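Type IV pilus assembly protein PilF (Thermus thermophilus HB8, PDB 5OIU) probably hydrolyses ATP as a hexameric AAA+ motor to power the assembly of type IV pili. Local coordinates at residues 280-292 with 308-320. Sequence-based numbering, arbitrary orientation.
Sequences RVCEHCKVEVKPD and GARLYKGMGCERC. With ZN (zinc ion), chain S.
Strands 286-289 and 311-314 run antiparallel as a two-stranded ribbon, with Val287 paired to Lys313 and Val289 to Leu311 through backbone hydrogen bonds, the one from Leu311 N to Val289 O weak, and the ladder continues into a nearly straight bond from Met315 N to Cys285 O (3.0 Å). Beyond that bond the two segments close on a zinc ion, each contributing a CxxC pair: Cys282 and Cys285 from one, Cys317 and Cys320 from the other. Cys285 SG lies 2.4 Å from the zinc and also accepts a weak hydrogen bond from Gly316 N; Cys317 SG, at 2.7 Å, is the most distant ligand. His284 N and Cys317 N donate to Cys282 SG and Cys320 SG in turn. Along one face of the ribbon, Glu288 CG lies 3.6 Å from Tyr312 CE2, the two side chains side by side. Lys286 CD meets Tyr312 CD2 obliquely before its ammonium bonds Gly377 O. On the other face, Val289 CG2 packs on Leu311 CB. At the far end Arg310, bent at chi2 (28°), folds NH2 back to Ala309 O, while its CG lies 3.4 Å from Glu288 OE1. Lys290 CD lies over one guanidinium face, its ammonium close to NH2 without bonding it, a probably unfavourable crowding of like charges. Replacing Arg310 by alanine would probably leave the Ala309 carbonyl without this donor and Lys290 CD without the guanidinium face beneath it. Four thiolates around one zinc would probably carry net negative charge, which the N-H donors are likely to offset in part, while the metal ties the two loops together beyond the ribbon's end.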
ATOM      1  N   ARG C 280      -6.469  14.060  39.599  1.00 39.73           N
ATOM      2  CA  ARG C 280      -6.734  13.230  40.755  1.00 41.47           C
ATOM      3  C   ARG C 280      -7.758  13.906  41.663  1.00 45.09           C
ATOM      4  O   ARG C 280      -7.580  15.067  42.045  1.00 42.50           O
ATOM      5  CB  ARG C 280      -5.425  12.994  41.494  1.00 45.09           C
ATOM      6  CG  ARG C 280      -5.515  12.017  42.603  1.00 46.61           C
ATOM      7  CD  ARG C 280      -4.129  11.652  43.043  1.00 53.26           C
ATOM      8  NE  ARG C 280      -4.170  10.494  43.921  1.00 60.40           N
ATOM      9  CZ  ARG C 280      -3.093   9.849  44.343  1.00 59.19           C
ATOM     10  NH1 ARG C 280      -1.884  10.262  43.962  1.00 58.60           N
ATOM     11  NH2 ARG C 280      -3.233   8.799  45.142  1.00 51.23           N
ATOM     12  N   VAL C 281      -8.824  13.178  42.011  1.00 40.05           N
ATOM     13  CA  VAL C 281      -9.886  13.762  42.826  1.00 45.24           C
ATOM     14  C   VAL C 281      -9.342  14.174  44.189  1.00 44.71           C
ATOM     15  O   VAL C 281      -8.647  13.396  44.857  1.00 43.32           O
ATOM     16  CB  VAL C 281     -11.043  12.761  42.984  1.00 45.87           C
ATOM     17  CG1 VAL C 281     -12.051  13.282  43.994  1.00 44.96           C
ATOM     18  CG2 VAL C 281     -11.719  12.487  41.641  1.00 46.44           C
ATOM     19  N   CYS C 282      -9.669  15.398  44.612  1.00 46.92           N
ATOM     20  CA  CYS C 282      -9.326  15.848  45.957  1.00 46.32           C
ATOM     21  C   CYS C 282      -9.875  14.898  47.017  1.00 52.76           C
ATOM     22  O   CYS C 282     -10.990  14.381  46.908  1.00 54.12           O
ATOM     23  CB  CYS C 282      -9.861  17.258  46.206  1.00 52.65           C
ATOM     24  SG  CYS C 282      -9.704  17.829  47.947  1.00 60.73           S
ATOM     25  N   GLU C 283      -9.084  14.668  48.057  1.00 59.95           N
ATOM     26  CA  GLU C 283      -9.454  13.664  49.044  1.00 63.65           C
ATOM     27  C   GLU C 283     -10.443  14.176  50.076  1.00 62.97           C
ATOM     28  O   GLU C 283     -11.087  13.361  50.741  1.00 61.32           O
ATOM     29  CB  GLU C 283      -8.212  13.148  49.764  1.00 68.95           C
ATOM     30  CG  GLU C 283      -7.354  12.260  48.915  1.00 71.10           C
ATOM     31  CD  GLU C 283      -7.987  10.904  48.665  1.00 78.63           C
ATOM     32  OE1 GLU C 283      -9.163  10.690  49.057  1.00 76.31           O
ATOM     33  OE2 GLU C 283      -7.293  10.044  48.078  1.00 85.54           O
ATOM     34  N   HIS C 284     -10.583  15.495  50.210  1.00 62.49           N
ATOM     35  CA  HIS C 284     -11.331  16.088  51.310  1.00 65.99           C
ATOM     36  C   HIS C 284     -12.737  16.537  50.928  1.00 66.77           C
ATOM     37  O   HIS C 284     -13.560  16.752  51.823  1.00 68.91           O
ATOM     38  CB  HIS C 284     -10.550  17.274  51.892  1.00 71.57           C
ATOM     39  CG  HIS C 284      -9.176  16.914  52.369  1.00 80.86           C
ATOM     40  ND1 HIS C 284      -8.071  17.710  52.138  1.00 82.10           N
ATOM     41  CD2 HIS C 284      -8.725  15.834  53.055  1.00 81.62           C
ATOM     42  CE1 HIS C 284      -7.001  17.135  52.659  1.00 80.12           C
ATOM     43  NE2 HIS C 284      -7.370  15.996  53.219  1.00 83.05           N
ATOM     44  N   CYS C 285     -13.036  16.697  49.638  1.00 63.73           N
ATOM     45  CA  CYS C 285     -14.409  16.912  49.199  1.00 56.24           C
ATOM     46  C   CYS C 285     -14.897  15.783  48.303  1.00 56.45           C
ATOM     47  O   CYS C 285     -15.851  15.967  47.544  1.00 59.32           O
ATOM     48  CB  CYS C 285     -14.546  18.246  48.476  1.00 61.36           C
ATOM     49  SG  CYS C 285     -13.472  18.390  47.074  1.00 58.36           S
ATOM     50  N   LYS C 286     -14.262  14.622  48.370  1.00 56.97           N
ATOM     51  CA  LYS C 286     -14.672  13.513  47.531  1.00 59.15           C
ATOM     52  C   LYS C 286     -16.060  13.040  47.942  1.00 61.70           C
ATOM     53  O   LYS C 286     -16.442  13.101  49.110  1.00 63.23           O
ATOM     54  CB  LYS C 286     -13.660  12.365  47.616  1.00 51.06           C
ATOM     55  CG  LYS C 286     -13.930  11.246  46.629  1.00 51.98           C
ATOM     56  CD  LYS C 286     -13.082  10.005  46.886  1.00 55.46           C
ATOM     57  CE  LYS C 286     -11.631  10.208  46.509  1.00 51.90           C
ATOM     58  NZ  LYS C 286     -10.929   8.886  46.446  1.00 61.37           N
ATOM     59  N   VAL C 287     -16.824  12.555  46.966  1.00 62.66           N
ATOM     60  CA  VAL C 287     -18.219  12.215  47.196  1.00 59.45           C
ATOM     61  C   VAL C 287     -18.631  11.173  46.162  1.00 58.64           C
ATOM     62  O   VAL C 287     -18.029  11.072  45.090  1.00 59.81           O
ATOM     63  CB  VAL C 287     -19.091  13.490  47.140  1.00 64.72           C
ATOM     64  CG1 VAL C 287     -19.247  13.976  45.720  1.00 61.75           C
ATOM     65  CG2 VAL C 287     -20.416  13.192  47.696  1.00 73.99           C
ATOM     66  N   GLU C 288     -19.637  10.366  46.500  1.00 55.28           N
ATOM     67  CA  GLU C 288     -20.104   9.332  45.587  1.00 57.88           C
ATOM     68  C   GLU C 288     -21.087   9.909  44.579  1.00 59.47           C
ATOM     69  O   GLU C 288     -21.764  10.908  44.837  1.00 59.51           O
ATOM     70  CB  GLU C 288     -20.773   8.183  46.347  1.00 56.86           C
ATOM     71  CG  GLU C 288     -19.807   7.090  46.744  1.00 60.03           C
ATOM     72  CD  GLU C 288     -20.482   5.858  47.326  1.00 67.44           C
ATOM     73  OE1 GLU C 288     -21.725   5.742  47.211  1.00 68.23           O
ATOM     74  OE2 GLU C 288     -19.754   5.002  47.890  1.00 65.01           O
ATOM     75  N   VAL C 289     -21.142   9.286  43.405  1.00 54.20           N
ATOM     76  CA  VAL C 289     -22.236   9.502  42.466  1.00 54.43           C
ATOM     77  C   VAL C 289     -22.738   8.135  42.032  1.00 54.22           C
ATOM     78  O   VAL C 289     -21.955   7.192  41.869  1.00 50.83           O
ATOM     79  CB  VAL C 289     -21.836  10.370  41.247  1.00 50.50           C
ATOM     80  CG1 VAL C 289     -21.064  11.596  41.683  1.00 53.49           C
ATOM     81  CG2 VAL C 289     -21.031   9.581  40.256  1.00 53.50           C
ATOM     82  N   LYS C 290     -24.049   8.009  41.922  1.00 61.66           N
ATOM     83  CA  LYS C 290     -24.618   6.788  41.378  1.00 56.35           C
ATOM     84  C   LYS C 290     -24.330   6.801  39.890  1.00 59.37           C
ATOM     85  O   LYS C 290     -24.746   7.737  39.196  1.00 58.10           O
ATOM     86  CB  LYS C 290     -26.120   6.703  41.650  1.00 56.47           C
ATOM     87  CG  LYS C 290     -26.826   5.524  40.991  1.00 59.96           C
ATOM     88  CD  LYS C 290     -26.222   4.183  41.400  1.00 66.85           C
ATOM     89  CE  LYS C 290     -26.755   3.047  40.515  1.00 69.41           C
ATOM     90  NZ  LYS C 290     -26.937   1.762  41.268  1.00 72.27           N
ATOM     91  N   PRO C 291     -23.571   5.848  39.372  1.00 55.22           N
ATOM     92  CA  PRO C 291     -23.350   5.794  37.931  1.00 50.82           C
ATOM     93  C   PRO C 291     -24.569   5.248  37.217  1.00 54.33           C
ATOM     94  O   PRO C 291     -25.362   4.486  37.777  1.00 54.92           O
ATOM     95  CB  PRO C 291     -22.163   4.834  37.804  1.00 53.64           C
ATOM     96  CG  PRO C 291     -22.315   3.928  38.974  1.00 54.01           C
ATOM     97  CD  PRO C 291     -22.858   4.777  40.088  1.00 57.20           C
ATOM     98  N   ASP C 292     -24.708   5.645  35.966  1.00 53.13           N
ATOM     99  CA  ASP C 292     -25.699   5.018  35.098  1.00 51.74           C
ATOM    100  C   ASP C 292     -25.226   3.618  34.725  1.00 53.25           C
ATOM    101  O   ASP C 292     -24.148   3.478  34.125  1.00 55.60           O
ATOM    102  CB  ASP C 292     -25.913   5.849  33.836  1.00 58.72           C
ATOM    103  CG  ASP C 292     -27.191   5.471  33.085  1.00 65.59           C
ATOM    104  OD1 ASP C 292     -27.803   4.438  33.442  1.00 64.07           O
ATOM    105  OD2 ASP C 292     -27.588   6.214  32.148  1.00 64.30           O
ATOM    106  N   GLY C 308     -21.898  -3.472  42.106  1.00 73.57           N
ATOM    107  CA  GLY C 308     -21.367  -2.687  43.198  1.00 74.54           C
ATOM    108  C   GLY C 308     -20.906  -1.309  42.791  1.00 73.59           C
ATOM    109  O   GLY C 308     -20.849  -0.397  43.626  1.00 70.05           O
ATOM    110  N   ALA C 309     -20.595  -1.142  41.506  1.00 65.66           N
ATOM    111  CA  ALA C 309     -19.746  -0.041  41.076  1.00 58.93           C
ATOM    112  C   ALA C 309     -20.307   1.297  41.509  1.00 60.65           C
ATOM    113  O   ALA C 309     -21.480   1.592  41.275  1.00 64.86           O
ATOM    114  CB  ALA C 309     -19.582  -0.066  39.562  1.00 62.41           C
ATOM    115  N   ARG C 310     -19.467   2.095  42.167  1.00 62.60           N
ATOM    116  CA  ARG C 310     -19.748   3.492  42.464  1.00 58.89           C
ATOM    117  C   ARG C 310     -18.629   4.338  41.867  1.00 53.49           C
ATOM    118  O   ARG C 310     -17.519   3.850  41.645  1.00 51.98           O
ATOM    119  CB  ARG C 310     -19.871   3.737  43.984  1.00 62.52           C
ATOM    120  CG  ARG C 310     -21.322   3.708  44.565  1.00 68.72           C
ATOM    121  CD  ARG C 310     -22.281   2.796  43.753  1.00 73.27           C
ATOM    122  NE  ARG C 310     -23.465   2.288  44.463  1.00 79.29           N
ATOM    123  CZ  ARG C 310     -24.409   1.519  43.904  1.00 85.42           C
ATOM    124  NH1 ARG C 310     -25.444   1.095  44.624  1.00 86.67           N
ATOM    125  NH2 ARG C 310     -24.317   1.153  42.630  1.00 76.88           N
ATOM    126  N   LEU C 311     -18.945   5.599  41.568  1.00 50.52           N
ATOM    127  CA  LEU C 311     -18.005   6.575  41.022  1.00 47.58           C
ATOM    128  C   LEU C 311     -17.940   7.777  41.955  1.00 47.43           C
ATOM    129  O   LEU C 311     -18.740   7.908  42.884  1.00 51.46           O
ATOM    130  CB  LEU C 311     -18.404   7.046  39.616  1.00 43.27           C
ATOM    131  CG  LEU C 311     -18.350   6.125  38.398  1.00 51.84           C
ATOM    132  CD1 LEU C 311     -19.023   6.835  37.226  1.00 47.59           C
ATOM    133  CD2 LEU C 311     -16.929   5.669  38.023  1.00 43.20           C
ATOM    134  N   TYR C 312     -16.988   8.673  41.686  1.00 40.85           N
ATOM    135  CA  TYR C 312     -16.637   9.729  42.622  1.00 46.01           C
ATOM    136  C   TYR C 312     -16.334  11.017  41.876  1.00 44.74           C
ATOM    137  O   TYR C 312     -15.944  11.000  40.710  1.00 45.96           O
ATOM    138  CB  TYR C 312     -15.424   9.323  43.500  1.00 49.61           C
ATOM    139  CG  TYR C 312     -15.635   8.002  44.205  1.00 48.19           C
ATOM    140  CD1 TYR C 312     -15.450   6.790  43.540  1.00 47.86           C
ATOM    141  CD2 TYR C 312     -16.065   7.964  45.521  1.00 51.65           C
ATOM    142  CE1 TYR C 312     -15.690   5.583  44.177  1.00 53.05           C
ATOM    143  CE2 TYR C 312     -16.292   6.758  46.171  1.00 47.60           C
ATOM    144  CZ  TYR C 312     -16.105   5.581  45.503  1.00 50.34           C
ATOM    145  OH  TYR C 312     -16.341   4.406  46.171  1.00 55.80           O
ATOM    146  N   LYS C 313     -16.531  12.138  42.565  1.00 46.15           N
ATOM    147  CA  LYS C 313     -16.050  13.429  42.097  1.00 50.28           C
ATOM    148  C   LYS C 313     -15.675  14.258  43.312  1.00 51.51           C
ATOM    149  O   LYS C 313     -15.947  13.897  44.455  1.00 53.43           O
ATOM    150  CB  LYS C 313     -17.086  14.148  41.229  1.00 49.20           C
ATOM    151  CG  LYS C 313     -18.144  14.916  42.017  1.00 56.26           C
ATOM    152  CD  LYS C 313     -19.144  15.627  41.089  1.00 63.29           C
ATOM    153  CE  LYS C 313     -19.527  17.038  41.618  1.00 75.60           C
ATOM    154  NZ  LYS C 313     -20.945  17.465  41.343  1.00 70.90           N
ATOM    155  N   GLY C 314     -15.011  15.398  43.049  1.00 50.23           N
ATOM    156  CA  GLY C 314     -14.695  16.357  44.077  1.00 50.56           C
ATOM    157  C   GLY C 314     -15.673  17.514  44.054  1.00 58.58           C
ATOM    158  O   GLY C 314     -15.819  18.197  43.035  1.00 55.14           O
ATOM    159  N   MET C 315     -16.353  17.729  45.187  1.00 59.31           N
ATOM    160  CA  MET C 315     -17.337  18.802  45.255  1.00 59.63           C
ATOM    161  C   MET C 315     -16.685  20.173  45.258  1.00 59.41           C
ATOM    162  O   MET C 315     -17.360  21.160  44.951  1.00 58.23           O
ATOM    163  CB  MET C 315     -18.224  18.642  46.490  1.00 61.37           C
ATOM    164  CG  MET C 315     -19.499  17.848  46.231  1.00 62.92           C
ATOM    165  SD  MET C 315     -20.453  18.522  44.854  1.00 78.76           S
ATOM    166  CE  MET C 315     -21.718  17.256  44.656  1.00 80.51           C
ATOM    167  N   GLY C 316     -15.391  20.249  45.570  1.00 62.41           N
ATOM    168  CA  GLY C 316     -14.660  21.504  45.586  1.00 61.83           C
ATOM    169  C   GLY C 316     -14.538  22.061  46.991  1.00 63.46           C
ATOM    170  O   GLY C 316     -15.557  22.243  47.665  1.00 63.00           O
ATOM    171  N   CYS C 317     -13.315  22.333  47.453  1.00 60.29           N
ATOM    172  CA  CYS C 317     -13.118  22.847  48.804  1.00 64.92           C
ATOM    173  C   CYS C 317     -11.811  23.629  48.884  1.00 67.00           C
ATOM    174  O   CYS C 317     -11.029  23.682  47.931  1.00 63.27           O
ATOM    175  CB  CYS C 317     -13.134  21.718  49.838  1.00 62.43           C
ATOM    176  SG  CYS C 317     -11.584  20.811  49.985  1.00 72.21           S
ATOM    177  N   GLU C 318     -11.573  24.214  50.061  1.00 75.60           N
ATOM    178  CA  GLU C 318     -10.423  25.093  50.265  1.00 75.64           C
ATOM    179  C   GLU C 318      -9.100  24.421  49.891  1.00 70.47           C
ATOM    180  O   GLU C 318      -8.192  25.098  49.402  1.00 69.26           O
ATOM    181  CB  GLU C 318     -10.386  25.561  51.727  1.00 77.92           C
ATOM    182  CG  GLU C 318     -11.767  25.861  52.336  1.00 90.60           C
ATOM    183  CD  GLU C 318     -12.348  24.674  53.107  1.00 92.49           C
ATOM    184  OE1 GLU C 318     -11.694  24.195  54.062  1.00 87.01           O
ATOM    185  OE2 GLU C 318     -13.454  24.209  52.739  1.00 88.35           O
ATOM    186  N   ARG C 319      -8.984  23.102  50.096  1.00 70.73           N
ATOM    187  CA  ARG C 319      -7.738  22.359  49.895  1.00 64.72           C
ATOM    188  C   ARG C 319      -7.424  22.038  48.428  1.00 65.41           C
ATOM    189  O   ARG C 319      -6.367  21.466  48.153  1.00 70.74           O
ATOM    190  CB  ARG C 319      -7.766  21.047  50.708  1.00 68.06           C
ATOM    191  CG  ARG C 319      -7.522  21.191  52.230  1.00 71.55           C
ATOM    192  CD  ARG C 319      -6.032  21.414  52.597  1.00 75.71           C
ATOM    193  NE  ARG C 319      -5.534  22.754  52.238  1.00 76.73           N
ATOM    194  CZ  ARG C 319      -4.360  23.012  51.645  1.00 72.33           C
ATOM    195  NH1 ARG C 319      -4.016  24.265  51.370  1.00 68.70           N
ATOM    196  NH2 ARG C 319      -3.526  22.025  51.316  1.00 63.43           N
ATOM    197  N   CYS C 320      -8.287  22.400  47.474  1.00 65.94           N
ATOM    198  CA  CYS C 320      -8.077  22.009  46.084  1.00 59.48           C
ATOM    199  C   CYS C 320      -8.458  23.129  45.121  1.00 61.11           C
ATOM    200  O   CYS C 320      -8.877  22.858  43.989  1.00 63.48           O
ATOM    201  CB  CYS C 320      -8.883  20.746  45.744  1.00 57.01           C
ATOM    202  SG  CYS C 320     -10.685  20.952  45.902  1.00 54.78           S
TER
HETATM  203 ZN    ZN S 503     -11.398  19.556  47.601  1.00 60.01          ZN